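PDB 5Y2W: rubisco operon transcriptional regulator from Synechocystis sp., which probably acts as a LysR-type transcriptional repressor coordinating carbon and nitrogen metabolism, with a regulatory domain that binds 2-phosphoglycolate. Local coordinates for residues R113-G118 with R137-S142. Numbering follows the deposited sequence.
With PGA (2-phosphoglycolic acid), chain B.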
loop_
_atom_site.group_PDB
_atom_site.type_symbol
_atom_site.label_atom_id
_atom_site.label_comp_id
_atom_site.label_asym_id
_atom_site.label_seq_id
_atom_site.Cartn_x
_atom_site.Cartn_y
_atom_site.Cartn_z
ATOM N N ARG A 113 9.793 0.856 8.747
ATOM C CA ARG A 113 9.332 0.061 7.627
ATOM C C ARG A 113 9.968 -1.342 7.715
ATOM O O ARG A 113 10.919 -1.554 8.490
ATOM C CB ARG A 113 9.789 0.739 6.307
ATOM C CG ARG A 113 8.978 1.953 5.887
ATOM C CD ARG A 113 7.660 1.590 5.251
ATOM N NE ARG A 113 7.911 0.698 4.123
ATOM C CZ ARG A 113 8.252 1.074 2.889
ATOM N NH1 ARG A 113 8.582 0.122 1.999
ATOM N NH2 ARG A 113 8.271 2.372 2.554
ATOM N N GLU A 114 9.445 -2.275 6.916
ATOM C CA GLU A 114 10.015 -3.649 6.746
ATOM C C GLU A 114 11.436 -3.595 6.211
ATOM O O GLU A 114 11.804 -2.626 5.508
ATOM C CB GLU A 114 9.155 -4.477 5.813
ATOM C CG GLU A 114 9.273 -4.198 4.291
ATOM C CD GLU A 114 8.657 -2.865 3.830
ATOM O OE1 GLU A 114 8.817 -2.551 2.618
ATOM O OE2 GLU A 114 8.058 -2.105 4.665
ATOM N N LYS A 115 12.240 -4.588 6.614
ATOM C CA LYS A 115 13.531 -4.894 6.008
ATOM C C LYS A 115 13.350 -5.045 4.514
ATOM O O LYS A 115 12.405 -5.694 4.074
ATOM C CB LYS A 115 14.123 -6.206 6.579
ATOM C CG LYS A 115 14.588 -6.121 8.035
ATOM C CD LYS A 115 15.316 -7.383 8.511
ATOM C CE LYS A 115 15.672 -7.301 9.998
ATOM N NZ LYS A 115 14.512 -6.961 10.899
ATOM N N GLY A 116 14.241 -4.433 3.744
ATOM C CA GLY A 116 14.077 -4.317 2.294
ATOM C C GLY A 116 13.547 -2.967 1.840
ATOM O O GLY A 116 13.589 -2.634 0.641
ATOM N N SER A 117 13.022 -2.174 2.775
ATOM C CA SER A 117 12.589 -0.840 2.417
ATOM C C SER A 117 13.814 0.055 2.212
ATOM O O SER A 117 14.686 0.091 3.047
ATOM C CB SER A 117 11.730 -0.264 3.529
ATOM O OG SER A 117 11.687 1.129 3.431
ATOM N N GLY A 118 13.877 0.794 1.109
ATOM C CA GLY A 118 14.940 1.814 0.947
ATOM C C GLY A 118 14.736 2.974 1.876
ATOM O O GLY A 118 15.696 3.656 2.252
ATOM N N ARG A 137 9.827 -0.585 18.312
ATOM C CA ARG A 137 9.106 -1.822 18.601
ATOM C C ARG A 137 8.113 -2.272 17.497
ATOM O O ARG A 137 7.592 -3.384 17.540
ATOM C CB ARG A 137 8.445 -1.686 19.976
ATOM C CG ARG A 137 9.491 -1.743 21.093
ATOM C CD ARG A 137 8.864 -2.118 22.410
ATOM N NE ARG A 137 7.868 -1.104 22.790
ATOM C CZ ARG A 137 6.550 -1.300 22.960
ATOM N NH1 ARG A 137 5.797 -0.254 23.315
ATOM N NH2 ARG A 137 5.963 -2.495 22.779
ATOM N N LEU A 138 7.868 -1.399 16.520
ATOM C CA LEU A 138 6.973 -1.664 15.420
ATOM C C LEU A 138 7.758 -1.562 14.150
ATOM O O LEU A 138 8.360 -0.531 13.868
ATOM C CB LEU A 138 5.850 -0.648 15.378
ATOM C CG LEU A 138 4.902 -0.629 16.567
ATOM C CD1 LEU A 138 3.856 0.446 16.431
ATOM C CD2 LEU A 138 4.235 -1.991 16.662
ATOM N N GLU A 139 7.759 -2.655 13.410
ATOM C CA GLU A 139 8.243 -2.693 12.058
ATOM C C GLU A 139 7.013 -2.934 11.218
ATOM O O GLU A 139 6.480 -4.039 11.206
ATOM C CB GLU A 139 9.275 -3.813 11.946
ATOM C CG GLU A 139 9.666 -4.148 10.550
ATOM C CD GLU A 139 10.749 -5.194 10.494
ATOM O OE1 GLU A 139 10.687 -6.036 9.545
ATOM O OE2 GLU A 139 11.665 -5.151 11.370
ATOM N N LEU A 140 6.516 -1.882 10.550
ATOM C CA LEU A 140 5.262 -1.963 9.783
ATOM C C LEU A 140 5.483 -1.862 8.283
ATOM O O LEU A 140 5.863 -0.830 7.770
ATOM C CB LEU A 140 4.267 -0.937 10.230
ATOM C CG LEU A 140 3.937 -0.889 11.712
ATOM C CD1 LEU A 140 2.900 0.191 11.979
ATOM C CD2 LEU A 140 3.438 -2.235 12.171
ATOM N N GLY A 141 5.220 -2.959 7.574
ATOM C CA GLY A 141 5.485 -3.050 6.151
ATOM C C GLY A 141 4.578 -2.279 5.168
ATOM O O GLY A 141 4.155 -2.825 4.144
ATOM N N SER A 142 4.323 -1.009 5.421
ATOM C CA SER A 142 3.504 -0.212 4.524
ATOM C C SER A 142 3.580 1.193 5.012
ATOM O O SER A 142 3.514 1.424 6.224
ATOM C CB SER A 142 2.061 -0.684 4.617
ATOM O OG SER A 142 1.133 0.334 4.323
HETATM P P PGA B . 10.715 1.792 -0.158
HETATM O O1P PGA B . 11.031 3.032 -1.145
HETATM O O2P PGA B . 9.330 1.345 -0.489
HETATM O O3P PGA B . 10.901 2.381 1.251
HETATM O O4P PGA B . 11.631 0.722 -0.624
HETATM C C2 PGA B . 10.265 4.205 -1.315
HETATM C C1 PGA B . 11.124 5.461 -1.391
HETATM O O1 PGA B . 10.557 6.590 -1.539
HETATM O O2 PGA B . 12.362 5.323 -1.304
#
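E139 lays its extended side chain across the backbone of R113 and E114, CG 3.5 Å from R113 O, beside the phosphate pocket of this LysR-type, periplasmic-binding-protein-like effector domain. E139 OE2 takes R120, on helix 118-129, as its stronger salt-bridge partner, and K115 NZ, 3.4 Å away, joins it there, the K115 and E139 side chains crossing at about a right angle. Strand 138-140 also pairs in parallel with a strand of the second subunit, so the pocket loop lies against a strand that carries the sheet on across the dimer interface. E114 OE2 reaches to 3.1 Å from G141 CA, at the centre of an inverse gamma turn. The same carboxylate takes R113 side-on, NE to OE2 and NH1 to OE1, both nearly in the guanidinium plane, while N47 also binds OE1. Bends at chi2 and chi3 (-56°) bring R113 CD near L140 O and S142 C. R113 NH1 gives PGA O2P a straight bond of 2.9 Å. Losing this guanidinium to an alanine here is likely to leave the E114 carboxylate without its charged mate and the phosphate more weakly held. S117 OG sits over the guanidinium centre and donates to PGA O3P at 2.6 Å. G118 N holds PGA O4P at 2.8 Å.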